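Local coordinates for protein glucose-6-phosphate isomerase (Chlamydia trachomatis D/UW-3/CX, PDB 6OTU) that catalyses the reversible isomerisation of glucose-6-phosphate to fructose-6-phosphate, at residues D190-A193 with E194-E198; L526-F529 with N530-T533. One frame throughout, in Å; residues are numbered along the deposited sequence.

Contact 1 (D190-A193 with E194-E198); sequences DNAA and EVLRE
Asn191 and Glu194 meet one turn apart on helix 189-196, which follows strand 180-184, the edge strand of the five-stranded parallel sheet of this sugar isomerase. Among the polar side chains, ND2 of Asn191 lies 3.0 Å from OE2 of Glu194, with the amide and carboxylate planes almost perpendicular, 84° apart. Glu194 CG sits between its own backbone N and carbonyl carbon (chi1 70°), which bends the otherwise extended chain back over the preceding turn and sets CG 3.0 Å from Asn191 O. OD1 of Asn191 accepts from the backbone N of Ser185 and Asn186, tying the amide to the residues just past the end of that strand, while Glu194 OE2 has a long, weak ion pair with Lys343 of the second subunit. The backbone bonds are mostly those of an alpha-helix: Glu194 N to Asp190 O and Arg197 N to Ala193 O, both 2.9 Å, whereas Val195 N has two weak acceptors, Asn191 O and, i to i+3, Ala192 O. On the apolar flank, Ala192 and Leu196 pack against helix 216-231, and Leu196 CD1 lies 4.4 Å from Ala192 CB. Leu196 N gives Ala192 O a nearly straight bond of 2.9 Å, its N-H...O angle 173°.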
ATOM      1  N   ASP A 190       8.110 -17.237   8.018  1.00 32.57           N
ATOM      2  CA  ASP A 190       8.779 -17.052   6.738  1.00 33.87           C
ATOM      3  C   ASP A 190       9.504 -15.716   6.704  1.00 33.96           C
ATOM      4  O   ASP A 190      10.537 -15.588   6.036  1.00 35.85           O
ATOM      5  CB  ASP A 190       7.771 -17.179   5.593  1.00 32.34           C
ATOM      6  CG  ASP A 190       7.444 -18.626   5.269  1.00 37.58           C
ATOM      7  OD1 ASP A 190       8.246 -19.514   5.631  1.00 37.98           O
ATOM      8  OD2 ASP A 190       6.384 -18.885   4.661  1.00 35.95           O
ATOM      9  N   ASN A 191       9.004 -14.727   7.452  1.00 35.46           N
ATOM     10  CA  ASN A 191       9.707 -13.453   7.589  1.00 36.70           C
ATOM     11  C   ASN A 191      11.083 -13.651   8.220  1.00 39.85           C
ATOM     12  O   ASN A 191      12.093 -13.172   7.687  1.00 30.98           O
ATOM     13  CB  ASN A 191       8.858 -12.478   8.412  1.00 42.62           C
ATOM     14  CG  ASN A 191       9.358 -11.032   8.340  1.00 41.20           C
ATOM     15  OD1 ASN A 191       8.764 -10.137   8.946  1.00 38.20           O
ATOM     16  ND2 ASN A 191      10.453 -10.802   7.610  1.00 36.08           N
ATOM     17  N   ALA A 192      11.147 -14.372   9.350  1.00 33.78           N
ATOM     18  CA  ALA A 192      12.445 -14.640   9.965  1.00 34.69           C
ATOM     19  C   ALA A 192      13.323 -15.485   9.053  1.00 34.23           C
ATOM     20  O   ALA A 192      14.530 -15.246   8.936  1.00 35.73           O
ATOM     21  CB  ALA A 192      12.272 -15.332  11.315  1.00 37.36           C
ATOM     22  N   ALA A 193      12.732 -16.470   8.388  1.00 33.81           N
ATOM     23  CA  ALA A 193      13.525 -17.364   7.557  1.00 36.89           C
ATOM     24  C   ALA A 193      14.171 -16.624   6.385  1.00 39.49           C
ATOM     25  O   ALA A 193      15.350 -16.850   6.077  1.00 38.33           O
ATOM     26  CB  ALA A 193      12.651 -18.518   7.069  1.00 36.09           C
ATOM     27  N   GLU A 194      13.422 -15.732   5.717  1.00 35.54           N
ATOM     28  CA  GLU A 194      14.014 -15.004   4.594  1.00 37.24           C
ATOM     29  C   GLU A 194      15.216 -14.184   5.046  1.00 41.75           C
ATOM     30  O   GLU A 194      16.199 -14.062   4.304  1.00 48.55           O
ATOM     31  CB  GLU A 194      12.976 -14.108   3.893  1.00 32.10           C
ATOM     32  CG  GLU A 194      12.514 -12.878   4.708  1.00 38.89           C
ATOM     33  CD  GLU A 194      11.476 -11.991   4.006  1.00 46.01           C
ATOM     34  OE1 GLU A 194      11.228 -12.177   2.784  1.00 50.24           O
ATOM     35  OE2 GLU A 194      10.894 -11.113   4.695  1.00 40.59           O
ATOM     36  N   VAL A 195      15.177 -13.643   6.263  1.00 35.68           N
ATOM     37  CA  VAL A 195      16.293 -12.835   6.729  1.00 33.90           C
ATOM     38  C   VAL A 195      17.465 -13.716   7.136  1.00 38.44           C
ATOM     39  O   VAL A 195      18.613 -13.452   6.764  1.00 37.97           O
ATOM     40  CB  VAL A 195      15.827 -11.927   7.873  1.00 36.56           C
ATOM     41  CG1 VAL A 195      17.029 -11.243   8.540  1.00 31.16           C
ATOM     42  CG2 VAL A 195      14.826 -10.917   7.314  1.00 37.16           C
ATOM     43  N   LEU A 196      17.195 -14.787   7.887  1.00 42.93           N
ATOM     44  CA  LEU A 196      18.266 -15.690   8.293  1.00 43.98           C
ATOM     45  C   LEU A 196      18.969 -16.296   7.084  1.00 49.24           C
ATOM     46  O   LEU A 196      20.176 -16.555   7.132  1.00 53.01           O
ATOM     47  CB  LEU A 196      17.707 -16.783   9.201  1.00 36.65           C
ATOM     48  CG  LEU A 196      17.308 -16.382  10.624  1.00 33.67           C
ATOM     49  CD1 LEU A 196      16.250 -17.318  11.182  1.00 36.80           C
ATOM     50  CD2 LEU A 196      18.522 -16.343  11.522  1.00 33.41           C
ATOM     51  N   ARG A 197      18.241 -16.496   5.984  1.00 48.23           N
ATOM     52  CA  ARG A 197      18.859 -17.028   4.779  1.00 49.59           C
ATOM     53  C   ARG A 197      19.973 -16.123   4.271  1.00 45.97           C
ATOM     54  O   ARG A 197      20.904 -16.596   3.613  1.00 51.20           O
ATOM     55  CB  ARG A 197      17.797 -17.224   3.696  1.00 55.60           C
ATOM     56  CG  ARG A 197      18.302 -17.867   2.422  1.00 59.50           C
ATOM     57  CD  ARG A 197      17.342 -17.604   1.277  1.00 69.27           C
ATOM     58  NE  ARG A 197      17.388 -18.656   0.265  1.00 80.20           N
ATOM     59  CZ  ARG A 197      17.959 -18.518  -0.930  1.00 84.35           C
ATOM     60  NH1 ARG A 197      18.532 -17.364  -1.260  1.00 80.76           N
ATOM     61  NH2 ARG A 197      17.954 -19.532  -1.796  1.00 85.17           N
ATOM     62  N   GLU A 198      19.923 -14.835   4.592  1.00 47.22           N
ATOM     63  CA  GLU A 198      20.782 -13.854   3.939  1.00 43.12           C
ATOM     64  C   GLU A 198      21.986 -13.399   4.758  1.00 46.80           C
ATOM     65  O   GLU A 198      22.930 -12.861   4.170  1.00 50.04           O
ATOM     66  CB  GLU A 198      19.959 -12.615   3.559  1.00 43.88           C
ATOM     67  CG  GLU A 198      18.789 -12.913   2.618  1.00 59.01           C
ATOM     68  CD  GLU A 198      19.244 -13.456   1.265  1.00 68.03           C
ATOM     69  OE1 GLU A 198      20.343 -13.061   0.809  1.00 71.72           O
ATOM     70  OE2 GLU A 198      18.506 -14.273   0.662  1.00 69.06           O
TER

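Contact 2 (L526-F529 with N530-T533); sequences LRLF and NVLT
The last two turns of the C-terminal helix 522-532 bring Leu526-Phe529 against Asn530-Thr533. Backbone bonds of the i to i+4 kind run from Asn530 N to Leu526 O (3.1 Å), from Val531 N to Arg527 O and from Leu532 N to Leu528 O. Two weaker i to i+3 bonds, Asn530 N to Arg527 O and Val531 N to Leu528 O, make two of these carbonyls serve a pair of donors each. An apolar cluster lines one flank. Leu528 CD2 touches Val531 CG1 and Leu532 CD1, both at 3.9 Å; the two leucines lie side by side and point the same way, whereas the valine crosses the Leu528 chain at a slant. Val531 CG1 occupies the position between backbone N and carbonyl carbon (chi1 85°), which also brings it to 3.2 Å from Leu528 O. Val431 of the second subunit packs on Leu528 and Phe529, and Ser48 of that subunit on Val531. At the C-terminal residue itself a side chain takes up a main-chain carbonyl: Thr533 turns back along the helix, its CG2 3.2 Å from Phe529 O, and OG1 donates to that same oxygen at 2.8 Å, from a direction tilted 27° out of the carbonyl plane.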
ATOM      1  N   LEU A 526     -13.470 -22.276  16.789  1.00 53.48           N
ATOM      2  CA  LEU A 526     -13.399 -23.732  16.646  1.00 58.17           C
ATOM      3  C   LEU A 526     -14.103 -24.212  15.382  1.00 58.07           C
ATOM      4  O   LEU A 526     -13.588 -25.078  14.664  1.00 58.78           O
ATOM      5  CB  LEU A 526     -14.005 -24.420  17.871  1.00 54.57           C
ATOM      6  CG  LEU A 526     -13.338 -24.151  19.219  1.00 59.65           C
ATOM      7  CD1 LEU A 526     -13.825 -25.141  20.292  1.00 61.88           C
ATOM      8  CD2 LEU A 526     -11.818 -24.183  19.069  1.00 57.06           C
ATOM      9  N   ARG A 527     -15.287 -23.672  15.099  1.00 53.88           N
ATOM     10  CA  ARG A 527     -16.067 -24.149  13.964  1.00 51.55           C
ATOM     11  C   ARG A 527     -15.492 -23.651  12.640  1.00 49.86           C
ATOM     12  O   ARG A 527     -15.474 -24.393  11.650  1.00 52.66           O
ATOM     13  CB  ARG A 527     -17.526 -23.735  14.146  1.00 54.19           C
ATOM     14  CG  ARG A 527     -18.090 -24.243  15.481  1.00 60.97           C
ATOM     15  CD  ARG A 527     -19.580 -24.011  15.627  1.00 70.18           C
ATOM     16  NE  ARG A 527     -19.904 -22.628  15.966  1.00 73.77           N
ATOM     17  CZ  ARG A 527     -20.676 -22.261  16.987  1.00 68.74           C
ATOM     18  NH1 ARG A 527     -20.912 -20.971  17.195  1.00 70.51           N
ATOM     19  NH2 ARG A 527     -21.207 -23.175  17.796  1.00 60.18           N
ATOM     20  N   LEU A 528     -15.017 -22.406  12.610  1.00 48.25           N
ATOM     21  CA  LEU A 528     -14.228 -21.940  11.480  1.00 52.00           C
ATOM     22  C   LEU A 528     -13.032 -22.850  11.262  1.00 52.02           C
ATOM     23  O   LEU A 528     -12.809 -23.344  10.152  1.00 51.89           O
ATOM     24  CB  LEU A 528     -13.770 -20.497  11.713  1.00 45.20           C
ATOM     25  CG  LEU A 528     -14.441 -19.402  10.889  1.00 44.01           C
ATOM     26  CD1 LEU A 528     -13.751 -18.044  11.101  1.00 44.85           C
ATOM     27  CD2 LEU A 528     -14.399 -19.762   9.418  1.00 49.86           C
ATOM     28  N   PHE A 529     -12.271 -23.107  12.327  1.00 53.40           N
ATOM     29  CA  PHE A 529     -11.091 -23.959  12.218  1.00 55.77           C
ATOM     30  C   PHE A 529     -11.411 -25.272  11.531  1.00 51.83           C
ATOM     31  O   PHE A 529     -10.620 -25.750  10.713  1.00 49.13           O
ATOM     32  CB  PHE A 529     -10.488 -24.227  13.597  1.00 62.30           C
ATOM     33  CG  PHE A 529      -9.365 -23.295  13.952  1.00 63.93           C
ATOM     34  CD1 PHE A 529      -9.168 -22.130  13.232  1.00 61.36           C
ATOM     35  CD2 PHE A 529      -8.510 -23.583  15.008  1.00 68.82           C
ATOM     36  CE1 PHE A 529      -8.144 -21.260  13.554  1.00 62.98           C
ATOM     37  CE2 PHE A 529      -7.478 -22.716  15.339  1.00 69.65           C
ATOM     38  CZ  PHE A 529      -7.293 -21.551  14.606  1.00 66.09           C
ATOM     39  N   ASN A 530     -12.582 -25.855  11.833  1.00 58.07           N
ATOM     40  CA  ASN A 530     -12.970 -27.138  11.241  1.00 63.49           C
ATOM     41  C   ASN A 530     -13.286 -27.003   9.758  1.00 61.66           C
ATOM     42  O   ASN A 530     -12.965 -27.905   8.974  1.00 66.50           O
ATOM     43  CB  ASN A 530     -14.178 -27.734  11.970  1.00 76.10           C
ATOM     44  CG  ASN A 530     -13.855 -28.151  13.388  1.00 91.05           C
ATOM     45  OD1 ASN A 530     -12.722 -28.531  13.688  1.00 97.73           O
ATOM     46  ND2 ASN A 530     -14.853 -28.095  14.269  1.00 93.00           N
ATOM     47  N   VAL A 531     -13.928 -25.898   9.356  1.00 56.27           N
ATOM     48  CA  VAL A 531     -14.294 -25.714   7.950  1.00 56.95           C
ATOM     49  C   VAL A 531     -13.108 -25.300   7.086  1.00 58.21           C
ATOM     50  O   VAL A 531     -13.160 -25.464   5.864  1.00 62.15           O
ATOM     51  CB  VAL A 531     -15.421 -24.676   7.775  1.00 55.07           C
ATOM     52  CG1 VAL A 531     -14.861 -23.269   7.731  1.00 51.22           C
ATOM     53  CG2 VAL A 531     -16.194 -24.943   6.503  1.00 48.31           C
ATOM     54  N   LEU A 532     -12.047 -24.759   7.670  1.00 61.13           N
ATOM     55  CA  LEU A 532     -10.906 -24.298   6.891  1.00 60.02           C
ATOM     56  C   LEU A 532      -9.773 -25.311   6.859  1.00 68.56           C
ATOM     57  O   LEU A 532      -8.775 -25.072   6.170  1.00 74.23           O
ATOM     58  CB  LEU A 532     -10.385 -22.962   7.433  1.00 45.01           C
ATOM     59  CG  LEU A 532     -11.299 -21.734   7.346  1.00 47.11           C
ATOM     60  CD1 LEU A 532     -10.829 -20.642   8.276  1.00 44.33           C
ATOM     61  CD2 LEU A 532     -11.366 -21.183   5.940  1.00 47.28           C
ATOM     62  N   THR A 533      -9.898 -26.426   7.585  1.00 62.65           N
ATOM     63  CA  THR A 533      -8.836 -27.432   7.646  1.00 65.00           C
ATOM     64  C   THR A 533      -9.327 -28.844   7.303  1.00 74.79           C
ATOM     65  O   THR A 533      -8.647 -29.826   7.614  1.00 76.84           O
ATOM     66  CB  THR A 533      -8.173 -27.478   9.043  1.00 66.16           C
ATOM     67  OG1 THR A 533      -9.096 -28.012  10.000  1.00 65.48           O
ATOM     68  CG2 THR A 533      -7.721 -26.083   9.488  1.00 67.09           C
ATOM     69  OXT THR A 533     -10.400 -29.053   6.720  1.00 78.22           O
TER

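Overall arrangement
Both contacts illustrate how consecutive turns of a helix can touch one another while also facing a second subunit. Contact 1 lies beside the parallel sheet and contact 2 at the very end of the chain; their centres are 29 Å apart and their nearest atoms about 16 Å, so neither touches the other. Each meets the second subunit, but differently: 190-198 offers polar groups, with the carboxylate of Asp190 accepting from the backbone of Gln410 and Arg411 of that subunit, whereas 526-533 packs with Leu528, Phe529 and Val531, Arg527 adding a weak hydrogen bond to Leu39 of the second subunit. Both lie away from the active site; the Asn191 side chain is about 13 Å from a bound glucose-6-phosphate.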